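Local structure of glycoside hydrolase family protein (Novosphingobium sp. PP1Y, 6Q2F) at residues Trp58-Asn63 / Gln87-Asn92. The protein is an alpha-L-rhamnosidase, a glycoside hydrolase that probably cleaves terminal alpha-L-rhamnose from glycosides. Numbering follows the deposited sequence.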
loop_
_atom_site.group_PDB
_atom_site.type_symbol
_atom_site.label_atom_id
_atom_site.label_comp_id
_atom_site.label_asym_id
_atom_site.label_seq_id
_atom_site.Cartn_x
_atom_site.Cartn_y
_atom_site.Cartn_z
ATOM N N TRP A 58 7.957 12.079 -7.198
ATOM C CA TRP A 58 8.687 12.236 -5.963
ATOM C C TRP A 58 10.070 12.796 -6.289
ATOM O O TRP A 58 10.657 12.504 -7.339
ATOM C CB TRP A 58 8.788 10.901 -5.219
ATOM C CG TRP A 58 7.535 10.607 -4.434
ATOM C CD1 TRP A 58 6.370 11.318 -4.468
ATOM C CD2 TRP A 58 7.340 9.564 -3.471
ATOM N NE1 TRP A 58 5.458 10.772 -3.599
ATOM C CE2 TRP A 58 6.030 9.702 -2.971
ATOM C CE3 TRP A 58 8.152 8.543 -2.967
ATOM C CZ2 TRP A 58 5.500 8.837 -2.015
ATOM C CZ3 TRP A 58 7.626 7.685 -2.012
ATOM C CH2 TRP A 58 6.318 7.843 -1.539
ATOM N N TRP A 59 10.583 13.629 -5.385
ATOM C CA TRP A 59 11.763 14.459 -5.673
ATOM C C TRP A 59 12.661 14.464 -4.434
ATOM O O TRP A 59 12.644 15.394 -3.626
ATOM C CB TRP A 59 11.315 15.857 -6.076
ATOM C CG TRP A 59 12.374 16.808 -6.517
ATOM C CD1 TRP A 59 13.317 16.622 -7.510
ATOM C CD2 TRP A 59 12.524 18.153 -6.070
ATOM N NE1 TRP A 59 14.065 17.771 -7.661
ATOM C CE2 TRP A 59 13.597 18.722 -6.788
ATOM C CE3 TRP A 59 11.868 18.928 -5.112
ATOM C CZ2 TRP A 59 14.021 20.026 -6.577
ATOM C CZ3 TRP A 59 12.303 20.219 -4.889
ATOM C CH2 TRP A 59 13.363 20.760 -5.626
ATOM N N HIS A 60 13.447 13.405 -4.288
ATOM C CA HIS A 60 14.253 13.213 -3.092
ATOM C C HIS A 60 15.508 14.074 -3.137
ATOM O O HIS A 60 16.225 14.086 -4.136
ATOM C CB HIS A 60 14.648 11.747 -2.940
ATOM C CG HIS A 60 13.506 10.839 -2.603
ATOM N ND1 HIS A 60 12.670 10.307 -3.563
ATOM C CD2 HIS A 60 13.079 10.351 -1.414
ATOM C CE1 HIS A 60 11.767 9.541 -2.974
ATOM N NE2 HIS A 60 11.993 9.551 -1.672
ATOM N N TRP A 61 15.770 14.788 -2.050
ATOM C CA TRP A 61 17.041 15.467 -1.836
ATOM C C TRP A 61 17.963 14.500 -1.100
ATOM O O TRP A 61 17.732 14.190 0.068
ATOM C CB TRP A 61 16.839 16.748 -1.026
ATOM C CG TRP A 61 16.206 17.876 -1.780
ATOM C CD1 TRP A 61 15.713 17.845 -3.041
ATOM C CD2 TRP A 61 16.003 19.208 -1.295
ATOM N NE1 TRP A 61 15.208 19.077 -3.385
ATOM C CE2 TRP A 61 15.382 19.933 -2.323
ATOM C CE3 TRP A 61 16.273 19.853 -0.075
ATOM C CZ2 TRP A 61 15.052 21.286 -2.189
ATOM C CZ3 TRP A 61 15.960 21.181 0.047
ATOM C CH2 TRP A 61 15.347 21.887 -1.006
HETATM N N MSE A 62 18.995 14.013 -1.786
HETATM C CA MSE A 62 19.801 12.917 -1.268
HETATM C C MSE A 62 20.937 13.398 -0.345
HETATM O O MSE A 62 21.971 13.847 -0.826
HETATM C CB MSE A 62 20.395 12.096 -2.424
HETATM C CG MSE A 62 19.390 11.354 -3.316
HETATM SE SE MSE A 62 18.011 10.411 -2.324
HETATM C CE MSE A 62 19.267 9.268 -1.360
ATOM N N ASN A 63 20.737 13.305 0.976
ATOM C CA ASN A 63 21.823 13.469 1.948
ATOM C C ASN A 63 22.529 14.818 1.793
ATOM O O ASN A 63 23.755 14.899 1.767
ATOM C CB ASN A 63 22.815 12.304 1.810
ATOM C CG ASN A 63 23.764 12.171 2.994
ATOM O OD1 ASN A 63 24.720 11.399 2.927
ATOM N ND2 ASN A 63 23.494 12.896 4.086
ATOM N N GLN A 87 6.958 16.116 -5.205
ATOM C CA GLN A 87 6.780 15.900 -3.773
ATOM C C GLN A 87 8.162 15.710 -3.172
ATOM O O GLN A 87 8.829 14.705 -3.434
ATOM C CB GLN A 87 5.848 14.709 -3.526
ATOM C CG GLN A 87 4.561 14.801 -4.405
ATOM C CD GLN A 87 3.388 13.945 -3.913
ATOM O OE1 GLN A 87 3.569 12.878 -3.352
ATOM N NE2 GLN A 87 2.183 14.414 -4.156
ATOM N N ASN A 88 8.602 16.697 -2.410
ATOM C CA ASN A 88 9.967 16.743 -1.914
ATOM C C ASN A 88 10.151 15.873 -0.677
ATOM O O ASN A 88 9.264 15.778 0.167
ATOM C CB ASN A 88 10.353 18.189 -1.590
ATOM C CG ASN A 88 11.775 18.306 -1.066
ATOM O OD1 ASN A 88 12.012 18.844 0.015
ATOM N ND2 ASN A 88 12.723 17.759 -1.812
ATOM N N PHE A 89 11.333 15.262 -0.565
ATOM C CA PHE A 89 11.787 14.591 0.648
ATOM C C PHE A 89 13.224 14.989 0.906
ATOM O O PHE A 89 14.051 14.971 -0.020
ATOM C CB PHE A 89 11.732 13.065 0.533
ATOM C CG PHE A 89 10.389 12.526 0.170
ATOM C CD1 PHE A 89 9.454 12.280 1.151
ATOM C CD2 PHE A 89 10.065 12.261 -1.156
ATOM C CE1 PHE A 89 8.206 11.769 0.819
ATOM C CE2 PHE A 89 8.816 11.756 -1.494
ATOM C CZ PHE A 89 7.893 11.506 -0.511
ATOM N N ASP A 90 13.526 15.349 2.153
ATOM C CA ASP A 90 14.925 15.462 2.569
ATOM C C ASP A 90 15.313 14.113 3.160
ATOM O O ASP A 90 14.974 13.813 4.303
ATOM C CB ASP A 90 15.140 16.598 3.559
ATOM C CG ASP A 90 16.619 16.878 3.799
ATOM O OD1 ASP A 90 17.270 17.395 2.859
ATOM O OD2 ASP A 90 17.131 16.564 4.895
ATOM N N ALA A 91 16.026 13.300 2.384
ATOM C CA ALA A 91 16.279 11.899 2.720
ATOM C C ALA A 91 17.713 11.723 3.205
ATOM O O ALA A 91 18.658 11.924 2.434
ATOM C CB ALA A 91 16.018 10.995 1.513
ATOM N N ASN A 92 17.870 11.318 4.468
ATOM C CA ASN A 92 19.187 11.184 5.091
ATOM C C ASN A 92 19.722 9.763 4.914
ATOM O O ASN A 92 19.988 9.043 5.870
ATOM C CB ASN A 92 19.110 11.562 6.566
ATOM C CG ASN A 92 20.491 11.682 7.216
ATOM O OD1 ASN A 92 20.874 10.862 8.057
ATOM N ND2 ASN A 92 21.237 12.706 6.828
HETATM O O HOH W 1 19.105 15.869 1.785
HETATM O O HOH W 2 21.552 14.749 5.106
#
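The ring edge of Phe-89 packs on the indole face of Trp-58, Phe-89 CE2 lying 3.3 Å from Trp-58 CD2, and the planes stand at 68°, a T-shaped pair. The ring of Phe-89 meets His-60 differently, as an offset stack with centroids 4.6 Å apart and planes at 20°. With CG anti to the carbonyl carbon (chi1 -82°), the Trp-58 indole leans toward strand 87-91, where NE1 donates to OE1 of Gln-87 at 2.8 Å. That bond is bent, its acceptor tilted from the indole plane. Replacing Trp-58 by alanine would probably leave this amide oxygen without its donor and the edge of Phe-89 without the face it packs on.

On the other side of the sheet, Asn-88 spends its ND2 on the carbonyl O of Trp-59 at 3.0 Å, reached nearly along the C=O axis; the same O takes a weak bond from N of Phe-89. ND2 also sits over the indole face of Trp-61, 3.2 Å from its NE1, but both are donors and do not bond. Between the parallel strands, the bond from Trp-61 N to Phe-89 O is almost straight, at 2.7 Å. Trp-110 holds Asp-90 OD1.

Farther out, strand 56-62, helix 68-81 and strand 85-91 make a beta-alpha-beta unit of a (beta/alpha)8, TIM-type barrel: Trp-58, His-60 and Phe-89 face inward, Trp-59, Asn-88 and Trp-61 the helices. Ile-71, Leu-75 and Met-78 pack on Trp-59, whose NE1 bonds Asp-74, while Leu-501 touches Trp-58, Gln-87 and Phe-89. The bound sodium ion lies about 5 Å from the Trp-58 side chain. The indole-amide bond and the Phe-89 edge thus probably fix the turn of the Trp-58 ring beside this site, while Trp-59 O satisfies an N-H of the buried Asn-88 amide.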